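Local coordinates for protein glutamate--tRNA ligase (Elizabethkingia anophelis, PDB 6B1Z) that probably charges tRNA(Glu) with glutamate in an ATP-dependent reaction, as a class I aminoacyl-tRNA synthetase, at residues V380-E385 / F410-P415; E396-T399 / D403-N406. All coordinates share one frame; numbering follows the deposited sequence.

Interaction 1. Residues V380-E385 / F410-P415; sequences VEVSDE and FFFHAP
Val380 divides its two methyl groups between the rings of Phe412 and His413, and it and Phe412 bury about 60 Å² each. With chi1 at 162°, CG1 of Val380 stands anti to its own backbone N, while CG2 lies beside that N; the torsion splays the two methyls, CG1 toward Phe412 and CG2 toward His413. CG1 of Val380 comes within 3.5 Å of Phe412 CD1. It is centred on that CD1 flank of the ring, with CG and CE1 of Phe412 a little farther away and the approach oblique. The two side chains cross at roughly a right angle. The other branch is looser, with CG2 of Val380 3.8 Å from His413 NE2. A methyl group can give NE2 only van der Waals contact; the polar partner of NE2 is Tyr405 OH.

Val382 contributes the lesser apolar contact: its CG1 lies at the edge of the Phe412 ring, near the ring plane, 4.3 Å from CE1. Backbone angles of Val380, Glu381 and Val382 are all extended, which explains the alternation: both valines have their CB directed toward 410-415, and Glu381 between them has its CB directed away. No hydrogen bond joins the segments. The Phe412 ring is further braced within its own segment, where CB of Phe411 rests 3.7 Å above the ring plane, over its centre.

Leu375 of helix 364-377 touches Val380, Val382 and Phe412, while Ile390 of helix 384-394 touches Phe412. The arrangement is a mainly apolar side-chain contact in which the linker between those two helices meets the chain following helix 401-406, within the helical anticodon-binding region of a glutamyl-tRNA synthetase.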
loop_
_atom_site.group_PDB
_atom_site.type_symbol
_atom_site.label_atom_id
_atom_site.label_comp_id
_atom_site.label_asym_id
_atom_site.label_seq_id
_atom_site.Cartn_x
_atom_site.Cartn_y
_atom_site.Cartn_z
ATOM N N VAL A 380 -11.771 26.884 13.171
ATOM C CA VAL A 380 -12.909 27.449 12.457
ATOM C C VAL A 380 -14.156 26.676 12.861
ATOM O O VAL A 380 -14.115 25.450 13.003
ATOM C CB VAL A 380 -12.703 27.408 10.925
ATOM C CG1 VAL A 380 -14.030 27.573 10.197
ATOM C CG2 VAL A 380 -11.730 28.502 10.497
ATOM N N GLU A 381 -15.261 27.397 13.056
ATOM C CA GLU A 381 -16.542 26.780 13.371
ATOM C C GLU A 381 -17.608 27.368 12.461
ATOM O O GLU A 381 -17.670 28.588 12.284
ATOM C CB GLU A 381 -16.920 27.001 14.839
ATOM N N VAL A 382 -18.451 26.504 11.889
ATOM C CA VAL A 382 -19.577 26.946 11.082
ATOM C C VAL A 382 -20.737 25.989 11.341
ATOM O O VAL A 382 -20.550 24.877 11.838
ATOM C CB VAL A 382 -19.202 27.019 9.579
ATOM C CG1 VAL A 382 -19.134 25.634 8.949
ATOM C CG2 VAL A 382 -20.125 27.943 8.815
ATOM N N SER A 383 -21.951 26.456 11.046
ATOM C CA SER A 383 -23.118 25.594 11.193
ATOM C C SER A 383 -23.025 24.413 10.240
ATOM O O SER A 383 -22.397 24.497 9.185
ATOM C CB SER A 383 -24.401 26.380 10.919
ATOM O OG SER A 383 -24.473 26.779 9.560
ATOM N N ASP A 384 -23.657 23.298 10.621
ATOM C CA ASP A 384 -23.696 22.148 9.722
ATOM C C ASP A 384 -24.399 22.500 8.415
ATOM O O ASP A 384 -24.015 22.010 7.344
ATOM C CB ASP A 384 -24.394 20.958 10.386
ATOM C CG ASP A 384 -23.629 20.386 11.575
ATOM O OD1 ASP A 384 -22.388 20.482 11.626
ATOM O OD2 ASP A 384 -24.291 19.819 12.474
ATOM N N GLU A 385 -25.450 23.321 8.481
ATOM C CA GLU A 385 -26.122 23.793 7.273
ATOM C C GLU A 385 -25.146 24.447 6.307
ATOM O O GLU A 385 -25.128 24.123 5.114
ATOM C CB GLU A 385 -27.236 24.773 7.654
ATOM C CG GLU A 385 -28.038 25.272 6.475
ATOM C CD GLU A 385 -29.120 26.243 6.898
ATOM O OE1 GLU A 385 -29.031 26.774 8.029
ATOM O OE2 GLU A 385 -30.066 26.460 6.115
ATOM N N PHE A 410 -11.748 31.746 1.913
ATOM C CA PHE A 410 -12.610 32.924 1.811
ATOM C C PHE A 410 -14.012 32.694 2.354
ATOM O O PHE A 410 -14.737 33.669 2.557
ATOM C CB PHE A 410 -12.700 33.376 0.354
ATOM C CG PHE A 410 -12.849 32.234 -0.611
ATOM C CD1 PHE A 410 -11.750 31.747 -1.300
ATOM C CD2 PHE A 410 -14.080 31.621 -0.798
ATOM C CE1 PHE A 410 -11.873 30.667 -2.173
ATOM C CE2 PHE A 410 -14.219 30.545 -1.669
ATOM C CZ PHE A 410 -13.113 30.071 -2.356
ATOM N N PHE A 411 -14.423 31.445 2.592
ATOM C CA PHE A 411 -15.710 31.235 3.246
ATOM C C PHE A 411 -15.661 31.625 4.710
ATOM O O PHE A 411 -16.709 31.904 5.307
ATOM C CB PHE A 411 -16.155 29.770 3.136
ATOM C CG PHE A 411 -16.614 29.367 1.762
ATOM C CD1 PHE A 411 -17.756 29.922 1.197
ATOM C CD2 PHE A 411 -15.930 28.395 1.053
ATOM C CE1 PHE A 411 -18.190 29.527 -0.062
ATOM C CE2 PHE A 411 -16.355 28.004 -0.212
ATOM C CZ PHE A 411 -17.486 28.572 -0.766
ATOM N N PHE A 412 -14.469 31.650 5.298
ATOM C CA PHE A 412 -14.295 31.804 6.732
ATOM C C PHE A 412 -13.454 33.009 7.127
ATOM O O PHE A 412 -13.508 33.416 8.294
ATOM C CB PHE A 412 -13.654 30.533 7.311
ATOM C CG PHE A 412 -14.239 29.261 6.762
ATOM C CD1 PHE A 412 -15.450 28.777 7.241
ATOM C CD2 PHE A 412 -13.589 28.560 5.759
ATOM C CE1 PHE A 412 -15.993 27.612 6.734
ATOM C CE2 PHE A 412 -14.129 27.394 5.247
ATOM C CZ PHE A 412 -15.330 26.923 5.735
ATOM N N HIS A 413 -12.695 33.592 6.200
ATOM C CA HIS A 413 -11.773 34.686 6.496
ATOM C C HIS A 413 -11.879 35.749 5.414
ATOM O O HIS A 413 -11.880 35.423 4.223
ATOM C CB HIS A 413 -10.324 34.186 6.576
ATOM C CG HIS A 413 -10.144 32.968 7.427
ATOM N ND1 HIS A 413 -10.231 32.999 8.802
ATOM C CD2 HIS A 413 -9.869 31.683 7.097
ATOM C CE1 HIS A 413 -10.020 31.787 9.283
ATOM N NE2 HIS A 413 -9.801 30.968 8.268
ATOM N N ALA A 414 -11.941 37.023 5.825
ATOM C CA ALA A 414 -11.962 38.106 4.855
ATOM C C ALA A 414 -10.572 38.322 4.260
ATOM O O ALA A 414 -9.558 38.070 4.917
ATOM C CB ALA A 414 -12.445 39.398 5.508
ATOM N N PRO A 415 -10.492 38.790 3.013
ATOM C CA PRO A 415 -9.182 39.115 2.442
ATOM C C PRO A 415 -8.570 40.321 3.139
ATOM O O PRO A 415 -9.257 41.296 3.455
ATOM C CB PRO A 415 -9.493 39.420 0.969
ATOM C CG PRO A 415 -10.918 38.981 0.750
ATOM C CD PRO A 415 -11.591 39.078 2.076
#

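Interaction 2. Residues E396-T399 / D403-N406; sequences ERAT and DIYN
A chi1 of -61° places CG of Asp403 beside its backbone N, and a chi2 of -14° leaves OD1 nearly eclipsing CA, so OD2 is the oxygen that reaches outward to Thr399. There it accepts the backbone hydrogen of Thr399: N to OD2 is 2.9 Å, with a somewhat bent N-H...O angle of 150°. The N-H arrives on the anti side of OD2, slightly tilted from the carboxylate plane. In Thr399 the hydroxyl likewise lies beside the backbone N, which turns it to the same neighbourhood; direct approach of OG1 to Asp403 OD2 stops at 4.1 Å, and a water bridges them. That water is 2.8 Å from Thr399 OG1 and donates to Asp403 OD2 over 2.9 Å.

Since OD2 also accepts from the N of Phe400, it collects two successive backbone N-H groups and a water. Three donors on one oxygen would be expected to stabilise the ionised carboxylate and limit its rotation. Alongside this polar set, Ala398 points its methyl at the helix: its CB lies 4.0 Å from both Asp403 CB and Ile404 CG1, and the 5.5 Å between the CA atoms of Ala398 and Asp403 marks the backbones' nearest approach.

Asp403 belongs to the first turn of helix 401-406, and accepting the N-H of the residue just before the helix is one half of a capping box; its bonds tie that turn back onto the loop that follows helix 384-394. Ala398 and Thr399 face helix 348-361 through Leu359, Lys352 and Gln356, whereas Ile404 is packed against helices 364-377 and 384-394.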
loop_
_atom_site.group_PDB
_atom_site.type_symbol
_atom_site.label_atom_id
_atom_site.label_comp_id
_atom_site.label_asym_id
_atom_site.label_seq_id
_atom_site.Cartn_x
_atom_site.Cartn_y
_atom_site.Cartn_z
ATOM N N GLU A 396 -16.500 19.052 -6.153
ATOM C CA GLU A 396 -16.228 18.637 -7.530
ATOM C C GLU A 396 -14.787 18.929 -7.930
ATOM O O GLU A 396 -14.237 18.246 -8.804
ATOM C CB GLU A 396 -17.197 19.327 -8.493
ATOM N N ARG A 397 -14.164 19.925 -7.311
ATOM C CA ARG A 397 -12.787 20.288 -7.630
ATOM C C ARG A 397 -11.753 19.709 -6.672
ATOM O O ARG A 397 -10.556 19.749 -6.980
ATOM C CB ARG A 397 -12.644 21.812 -7.656
ATOM N N ALA A 398 -12.178 19.167 -5.539
ATOM C CA ALA A 398 -11.274 18.688 -4.504
ATOM C C ALA A 398 -10.711 17.315 -4.838
ATOM O O ALA A 398 -11.377 16.471 -5.449
ATOM C CB ALA A 398 -12.007 18.609 -3.164
ATOM N N THR A 399 -9.468 17.096 -4.413
ATOM C CA THR A 399 -8.859 15.773 -4.455
ATOM C C THR A 399 -8.906 15.086 -3.099
ATOM O O THR A 399 -9.019 13.856 -3.034
ATOM C CB THR A 399 -7.411 15.890 -4.944
ATOM O OG1 THR A 399 -7.413 16.585 -6.199
ATOM C CG2 THR A 399 -6.760 14.510 -5.151
ATOM N N ASP A 403 -8.929 19.814 1.055
ATOM C CA ASP A 403 -8.880 20.846 0.014
ATOM C C ASP A 403 -10.093 21.764 0.088
ATOM O O ASP A 403 -10.011 22.932 -0.308
ATOM C CB ASP A 403 -8.857 20.230 -1.393
ATOM C CG ASP A 403 -7.665 19.341 -1.652
ATOM O OD1 ASP A 403 -6.687 19.365 -0.878
ATOM O OD2 ASP A 403 -7.728 18.627 -2.680
ATOM N N ILE A 404 -11.235 21.241 0.551
ATOM C CA ILE A 404 -12.446 22.052 0.640
ATOM C C ILE A 404 -12.248 23.233 1.591
ATOM O O ILE A 404 -12.789 24.326 1.360
ATOM C CB ILE A 404 -13.625 21.159 1.070
ATOM C CG1 ILE A 404 -13.868 20.069 0.022
ATOM C CG2 ILE A 404 -14.914 21.999 1.260
ATOM C CD1 ILE A 404 -14.925 19.045 0.437
ATOM N N TYR A 405 -11.460 23.052 2.651
ATOM C CA TYR A 405 -11.080 24.197 3.474
ATOM C C TYR A 405 -9.895 24.956 2.883
ATOM O O TYR A 405 -9.941 26.182 2.733
ATOM C CB TYR A 405 -10.736 23.754 4.899
ATOM C CG TYR A 405 -10.180 24.914 5.708
ATOM C CD1 TYR A 405 -11.009 25.935 6.147
ATOM C CD2 TYR A 405 -8.817 25.005 5.981
ATOM C CE1 TYR A 405 -10.505 27.007 6.857
ATOM C CE2 TYR A 405 -8.300 26.079 6.684
ATOM C CZ TYR A 405 -9.154 27.075 7.123
ATOM O OH TYR A 405 -8.650 28.148 7.828
ATOM N N ASN A 406 -8.818 24.248 2.556
ATOM C CA ASN A 406 -7.583 24.947 2.212
ATOM C C ASN A 406 -7.741 25.798 0.963
ATOM O O ASN A 406 -7.092 26.843 0.844
ATOM C CB ASN A 406 -6.452 23.945 2.032
ATOM C CG ASN A 406 -5.983 23.367 3.346
ATOM O OD1 ASN A 406 -5.960 24.062 4.368
ATOM N ND2 ASN A 406 -5.594 22.103 3.330
HETATM O O HOH W 1 -6.805 19.192 -5.318
#

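How the interactions relate
Interaction 2 is nested within the loop closed by interaction 1, and their centres are 15 Å apart. The outer contact, 380-385 with 410-415, lies at the surface and relies on van der Waals contacts, mostly apolar, with no hydrogen bond between its segments; the inner one, 396-399 with 403-406, is partly buried and sets a carboxylate, backbone N-H groups and a water beside a small apolar patch. Helices 364-377 and 384-394 pack against both, and helix 348-361 adjoins interaction 2. Tyr405 joins the two directly, meeting both Phe412 and His413. The inner contact thus combines polar bonds with apolar packing, whereas the outer one uses packing without hydrogen bonds.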